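Local coordinates for protein polysaccharide deacetylase (Bacillus cereus, PDB 4HD5) that binds a zinc ion and probably hydrolyses carbon-nitrogen bonds other than peptide bonds, as expected of a polysaccharide deacetylase, at residues Y77-T82 with K90-K95; R114-I119 with K135-F140. One frame throughout, in Å; residues are numbered along the deposited sequence.

Interaction 1. Residues Y77-T82 with K90-K95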
loop_
_atom_site.group_PDB
_atom_site.type_symbol
_atom_site.label_atom_id
_atom_site.label_comp_id
_atom_site.label_asym_id
_atom_site.label_seq_id
_atom_site.Cartn_x
_atom_site.Cartn_y
_atom_site.Cartn_z
ATOM N N TYR A 77 22.613 12.400 -15.986
ATOM C CA TYR A 77 21.809 11.896 -14.883
ATOM C C TYR A 77 21.122 10.629 -15.367
ATOM O O TYR A 77 20.391 10.665 -16.353
ATOM C CB TYR A 77 20.736 12.905 -14.477
ATOM C CG TYR A 77 21.254 14.240 -13.986
ATOM C CD1 TYR A 77 21.474 15.298 -14.874
ATOM C CD2 TYR A 77 21.498 14.457 -12.635
ATOM C CE1 TYR A 77 21.930 16.525 -14.424
ATOM C CE2 TYR A 77 21.960 15.680 -12.178
ATOM C CZ TYR A 77 22.173 16.711 -13.076
ATOM O OH TYR A 77 22.627 17.926 -12.617
ATOM N N LYS A 78 21.377 9.512 -14.695
ATOM C CA LYS A 78 20.628 8.286 -14.939
ATOM C C LYS A 78 19.567 8.190 -13.846
ATOM O O LYS A 78 19.889 8.275 -12.658
ATOM C CB LYS A 78 21.558 7.077 -14.909
ATOM C CG LYS A 78 20.997 5.837 -15.582
ATOM C CD LYS A 78 22.111 4.886 -15.993
ATOM C CE LYS A 78 21.567 3.618 -16.635
ATOM N NZ LYS A 78 22.652 2.738 -17.156
ATOM N N ILE A 79 18.312 8.029 -14.260
ATOM C CA ILE A 79 17.167 8.061 -13.351
ATOM C C ILE A 79 16.311 6.831 -13.615
ATOM O O ILE A 79 15.944 6.552 -14.759
ATOM C CB ILE A 79 16.353 9.366 -13.544
ATOM C CG1 ILE A 79 17.276 10.587 -13.392
ATOM C CG2 ILE A 79 15.196 9.451 -12.564
ATOM C CD1 ILE A 79 16.579 11.932 -13.406
ATOM N N TRP A 80 16.018 6.075 -12.557
ATOM C CA TRP A 80 15.132 4.931 -12.664
ATOM C C TRP A 80 14.269 4.791 -11.424
ATOM O O TRP A 80 14.653 5.223 -10.338
ATOM C CB TRP A 80 15.922 3.647 -12.921
ATOM C CG TRP A 80 16.713 3.157 -11.760
ATOM C CD1 TRP A 80 16.342 2.199 -10.864
ATOM C CD2 TRP A 80 18.022 3.590 -11.367
ATOM N NE1 TRP A 80 17.333 2.010 -9.935
ATOM C CE2 TRP A 80 18.380 2.849 -10.222
ATOM C CE3 TRP A 80 18.926 4.531 -11.873
ATOM C CZ2 TRP A 80 19.605 3.021 -9.568
ATOM C CZ3 TRP A 80 20.145 4.700 -11.229
ATOM C CH2 TRP A 80 20.472 3.949 -10.084
ATOM N N ARG A 81 13.092 4.201 -11.606
ATOM C CA ARG A 81 12.227 3.846 -10.487
ATOM C C ARG A 81 12.706 2.557 -9.830
ATOM O O ARG A 81 12.982 1.557 -10.510
ATOM C CB ARG A 81 10.784 3.699 -10.951
ATOM C CG ARG A 81 10.160 4.998 -11.426
ATOM C CD ARG A 81 8.845 4.753 -12.145
ATOM N NE ARG A 81 7.771 4.392 -11.213
ATOM C CZ ARG A 81 7.189 3.195 -11.101
ATOM N NH1 ARG A 81 7.554 2.170 -11.863
ATOM N NH2 ARG A 81 6.222 3.026 -10.210
ATOM N N THR A 82 12.797 2.578 -8.506
ATOM C CA THR A 82 13.215 1.407 -7.742
ATOM C C THR A 82 12.364 0.188 -8.103
ATOM O O THR A 82 12.881 -0.927 -8.195
ATOM C CB THR A 82 13.126 1.675 -6.226
ATOM O OG1 THR A 82 14.012 2.750 -5.880
ATOM C CG2 THR A 82 13.496 0.438 -5.420
ATOM N N LYS A 90 16.379 5.752 -17.587
ATOM C CA LYS A 90 16.425 6.713 -18.675
ATOM C C LYS A 90 17.505 7.720 -18.344
ATOM O O LYS A 90 17.750 8.013 -17.182
ATOM C CB LYS A 90 15.069 7.383 -18.854
ATOM C CG LYS A 90 14.065 6.430 -19.475
ATOM C CD LYS A 90 12.694 7.040 -19.688
ATOM C CE LYS A 90 11.714 5.951 -20.101
ATOM N NZ LYS A 90 10.302 6.415 -20.113
ATOM N N SER A 91 18.161 8.226 -19.379
ATOM C CA SER A 91 19.310 9.096 -19.210
ATOM C C SER A 91 18.981 10.497 -19.700
ATOM O O SER A 91 18.236 10.661 -20.665
ATOM C CB SER A 91 20.494 8.522 -19.979
ATOM O OG SER A 91 20.838 7.246 -19.459
ATOM N N PHE A 92 19.526 11.494 -19.010
ATOM C CA PHE A 92 19.342 12.901 -19.353
ATOM C C PHE A 92 20.687 13.605 -19.258
ATOM O O PHE A 92 21.430 13.403 -18.293
ATOM C CB PHE A 92 18.358 13.574 -18.394
ATOM C CG PHE A 92 17.025 12.895 -18.323
ATOM C CD1 PHE A 92 16.815 11.845 -17.441
ATOM C CD2 PHE A 92 15.983 13.296 -19.143
ATOM C CE1 PHE A 92 15.590 11.205 -17.381
ATOM C CE2 PHE A 92 14.754 12.660 -19.086
ATOM C CZ PHE A 92 14.558 11.616 -18.201
ATOM N N SER A 93 20.984 14.441 -20.251
ATOM C CA SER A 93 22.270 15.131 -20.339
ATOM C C SER A 93 22.101 16.634 -20.187
ATOM O O SER A 93 21.103 17.202 -20.633
ATOM C CB SER A 93 22.925 14.843 -21.687
ATOM O OG SER A 93 23.075 13.449 -21.885
ATOM N N SER A 94 23.077 17.272 -19.547
ATOM C CA SER A 94 23.152 18.729 -19.519
ATOM C C SER A 94 24.584 19.180 -19.773
ATOM O O SER A 94 25.525 18.677 -19.148
ATOM C CB SER A 94 22.669 19.281 -18.180
ATOM O OG SER A 94 22.539 20.694 -18.240
ATOM N N LYS A 95 24.736 20.123 -20.700
ATOM C CA LYS A 95 26.039 20.698 -21.027
ATOM C C LYS A 95 26.080 22.181 -20.666
ATOM O O LYS A 95 26.664 22.987 -21.391
ATOM C CB LYS A 95 26.330 20.516 -22.519
ATOM C CG LYS A 95 26.323 19.065 -22.977
ATOM C CD LYS A 95 26.514 18.926 -24.483
ATOM C CE LYS A 95 27.794 19.585 -24.975
ATOM N NZ LYS A 95 28.995 19.225 -24.165
#
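Tyr77 and Phe92 face each other as a hydrogen-bonded pair in the antiparallel hairpin of strands 72-81 and 90-94. They have the most surface buried here. Tyr77 N gives a nearly straight bond to Phe92 O (2.8 Å, 171°). Phe92 N returns one to Tyr77 O at 2.9 Å. The two rings do not stack. The Tyr77 ring has Phe92 O at its edge, and the Phe92 ring has Tyr77 O at its edge.

Ile79 is next on the same face. Its CG1 branch stands anti to the carbonyl carbon (chi1 -55°) and carries CD1 to Phe92 CD1, 4.0 Å away. The two side chains cross at about a right angle. Ile79 also pairs with Lys90 through two backbone bonds, Ile79 N to Lys90 O and Lys90 N to Ile79 O, both 3.0 Å.

Between these pairs Ser91 CA makes a CA-H...O contact with Tyr77 O at 3.4 Å. Ser91 and Lys78 lie on the other face and meet loosely, Lys78 CG to Ser91 OG.

Strands 60-65 and 103-106 pack on the Tyr77 and Ile79 face. The Tyr77 hydroxyl bonds to Phe101 O, and Lys90 NZ to Glu109 O, both outside the hairpin. Across the hairpin, then, the polar bonding is all main chain. It does not depend on side-chain chemistry, and the side chains of Tyr77, Ile79 and Phe92 mainly serve the apolar face.

Interaction 2. Residues R114-I119 with K135-F140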
loop_
_atom_site.group_PDB
_atom_site.type_symbol
_atom_site.label_atom_id
_atom_site.label_comp_id
_atom_site.label_asym_id
_atom_site.label_seq_id
_atom_site.Cartn_x
_atom_site.Cartn_y
_atom_site.Cartn_z
ATOM N N ARG A 114 4.765 7.015 -10.562
ATOM C CA ARG A 114 5.275 7.729 -9.400
ATOM C C ARG A 114 6.054 6.759 -8.521
ATOM O O ARG A 114 6.471 5.710 -8.992
ATOM C CB ARG A 114 4.120 8.401 -8.666
ATOM C CG ARG A 114 3.372 9.404 -9.532
ATOM C CD ARG A 114 2.089 9.876 -8.870
ATOM N NE ARG A 114 2.352 10.618 -7.644
ATOM C CZ ARG A 114 2.577 11.932 -7.567
ATOM N NH1 ARG A 114 2.561 12.705 -8.644
ATOM N NH2 ARG A 114 2.816 12.483 -6.384
ATOM N N GLY A 115 6.286 7.118 -7.260
ATOM C CA GLY A 115 7.083 6.300 -6.356
ATOM C C GLY A 115 8.507 6.813 -6.184
ATOM O O GLY A 115 8.814 7.976 -6.464
ATOM N N GLU A 116 9.375 5.918 -5.734
ATOM C CA GLU A 116 10.760 6.235 -5.463
ATOM C C GLU A 116 11.594 6.201 -6.751
ATOM O O GLU A 116 11.601 5.204 -7.475
ATOM C CB GLU A 116 11.305 5.253 -4.413
ATOM C CG GLU A 116 12.795 5.336 -4.133
ATOM C CD GLU A 116 13.223 4.324 -3.087
ATOM O OE1 GLU A 116 12.885 4.512 -1.896
ATOM O OE2 GLU A 116 13.886 3.333 -3.458
ATOM N N PHE A 117 12.293 7.306 -7.013
ATOM C CA PHE A 117 13.223 7.413 -8.131
ATOM C C PHE A 117 14.637 7.545 -7.588
ATOM O O PHE A 117 14.881 8.335 -6.668
ATOM C CB PHE A 117 12.926 8.655 -8.975
ATOM C CG PHE A 117 11.647 8.579 -9.751
ATOM C CD1 PHE A 117 10.432 8.801 -9.126
ATOM C CD2 PHE A 117 11.659 8.318 -11.112
ATOM C CE1 PHE A 117 9.250 8.742 -9.837
ATOM C CE2 PHE A 117 10.482 8.263 -11.834
ATOM C CZ PHE A 117 9.273 8.477 -11.194
ATOM N N GLN A 118 15.561 6.778 -8.157
ATOM C CA GLN A 118 16.974 6.893 -7.822
ATOM C C GLN A 118 17.680 7.671 -8.911
ATOM O O GLN A 118 17.418 7.467 -10.091
ATOM C CB GLN A 118 17.605 5.518 -7.678
ATOM C CG GLN A 118 16.916 4.663 -6.630
ATOM C CD GLN A 118 17.727 3.453 -6.228
ATOM O OE1 GLN A 118 17.184 2.360 -6.061
ATOM N NE2 GLN A 118 19.033 3.635 -6.072
ATOM N N ILE A 119 18.573 8.567 -8.501
ATOM C CA ILE A 119 19.275 9.445 -9.432
ATOM C C ILE A 119 20.773 9.203 -9.301
ATOM O O ILE A 119 21.334 9.292 -8.203
ATOM C CB ILE A 119 18.976 10.929 -9.156
ATOM C CG1 ILE A 119 17.468 11.173 -9.020
ATOM C CG2 ILE A 119 19.563 11.806 -10.252
ATOM C CD1 ILE A 119 17.128 12.404 -8.208
ATOM N N LYS A 135 24.990 10.223 -5.950
ATOM C CA LYS A 135 23.674 9.604 -6.079
ATOM C C LYS A 135 22.666 10.292 -5.169
ATOM O O LYS A 135 23.037 10.931 -4.185
ATOM C CB LYS A 135 23.758 8.120 -5.732
ATOM C CG LYS A 135 24.303 7.258 -6.859
ATOM C CD LYS A 135 24.669 5.851 -6.395
ATOM C CE LYS A 135 23.501 5.101 -5.766
ATOM N NZ LYS A 135 22.288 5.037 -6.632
ATOM N N SER A 136 21.387 10.158 -5.503
ATOM C CA SER A 136 20.328 10.748 -4.695
ATOM C C SER A 136 18.998 10.043 -4.912
ATOM O O SER A 136 18.838 9.274 -5.858
ATOM C CB SER A 136 20.170 12.235 -5.010
ATOM O OG SER A 136 19.230 12.843 -4.142
ATOM N N ILE A 137 18.054 10.339 -4.023
ATOM C CA ILE A 137 16.712 9.766 -4.062
ATOM C C ILE A 137 15.678 10.878 -4.016
ATOM O O ILE A 137 15.803 11.825 -3.241
ATOM C CB ILE A 137 16.454 8.852 -2.852
ATOM C CG1 ILE A 137 17.559 7.795 -2.713
ATOM C CG2 ILE A 137 15.079 8.196 -2.958
ATOM C CD1 ILE A 137 17.586 6.773 -3.822
ATOM N N ILE A 138 14.664 10.748 -4.861
ATOM C CA ILE A 138 13.481 11.594 -4.821
ATOM C C ILE A 138 12.262 10.673 -4.903
ATOM O O ILE A 138 12.247 9.722 -5.695
ATOM C CB ILE A 138 13.473 12.636 -5.968
ATOM C CG1 ILE A 138 12.319 13.625 -5.780
ATOM C CG2 ILE A 138 13.391 11.969 -7.327
ATOM C CD1 ILE A 138 12.370 14.809 -6.715
ATOM N N THR A 139 11.253 10.960 -4.087
ATOM C CA THR A 139 10.081 10.096 -3.977
ATOM C C THR A 139 8.795 10.873 -4.211
ATOM O O THR A 139 8.423 11.743 -3.427
ATOM C CB THR A 139 10.065 9.387 -2.617
ATOM O OG1 THR A 139 11.155 8.461 -2.576
ATOM C CG2 THR A 139 8.740 8.634 -2.372
ATOM N N PHE A 140 8.140 10.558 -5.324
ATOM C CA PHE A 140 6.821 11.067 -5.629
ATOM C C PHE A 140 5.816 10.078 -5.034
ATOM O O PHE A 140 5.694 8.948 -5.512
ATOM C CB PHE A 140 6.631 11.192 -7.144
ATOM C CG PHE A 140 7.478 12.269 -7.776
ATOM C CD1 PHE A 140 8.811 12.038 -8.074
ATOM C CD2 PHE A 140 6.935 13.515 -8.072
ATOM C CE1 PHE A 140 9.592 13.028 -8.657
ATOM C CE2 PHE A 140 7.710 14.513 -8.653
ATOM C CZ PHE A 140 9.040 14.263 -8.948
#
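Phe117 and Phe140 meet on the buried face of an antiparallel beta hairpin, strands 115-125 and 130-140. Their ring centroids are 5.6 Å apart and the planes stand at 80°. The closest touch is oblique, Phe117 CE1 to Phe140 CD1 at 3.8 Å. Ile138 CG2 touches both Phe117 CB (3.7 Å) and Ile119 CD1 (3.9 Å). It can do so because chi1 of -172° puts CG2 between the backbone N and the carbonyl carbon. Phe105 and Phe110 pack edge-to-face with Phe117, and Ile119 touches Ile49, so this face belongs to a hydrophobic core.

The other face is more open to solvent and has fewer apolar contacts. Gln118 and exposed Ile137 lie side by side, with Gln118 CG 3.6 Å from Ile137 CD1. Glu116 CG rests on Ile137 CG2, while its carboxylate turns to Thr82 and bonds to the hydroxyl there. Lys135 bends at its third and fourth torsions and brings NZ near Gln118 NE2, without a hydrogen bond.

Six backbone bonds join the strands. Those at Phe117 and Ile138 are the straightest.

Gly115 has a positive phi of 101°, and a CB at these angles would jam against the carbonyl O of Arg114. Beside it, the Arg114 guanidinium is held by Glu141 O and Ser58 O. Phe140 CB sits 4.0 Å above one guanidinium face, offset toward the rim.

How the interactions relate
Both contacts belong to one four-stranded antiparallel sheet, in the order 90-94, 72-81, 115-125, 130-140. Interaction 1 joins the first two strands and interaction 2 the last two. Along the chain, interaction 1 closes before interaction 2 opens, so two successive hairpins lie side by side. Their centres are about 11 Å apart. The inner strands 72-81 and 115-125 pair directly: Trp80 O probably accepts a hydrogen bond from Gln118 N (2.8 Å). Arg81 CG also packs on Phe117 CE2. Both belong to a beta region separate from the parallel sheet of the TIM-barrel-type part, which holds the zinc. Both lie away from the zinc site of Asp206, His264 and His268.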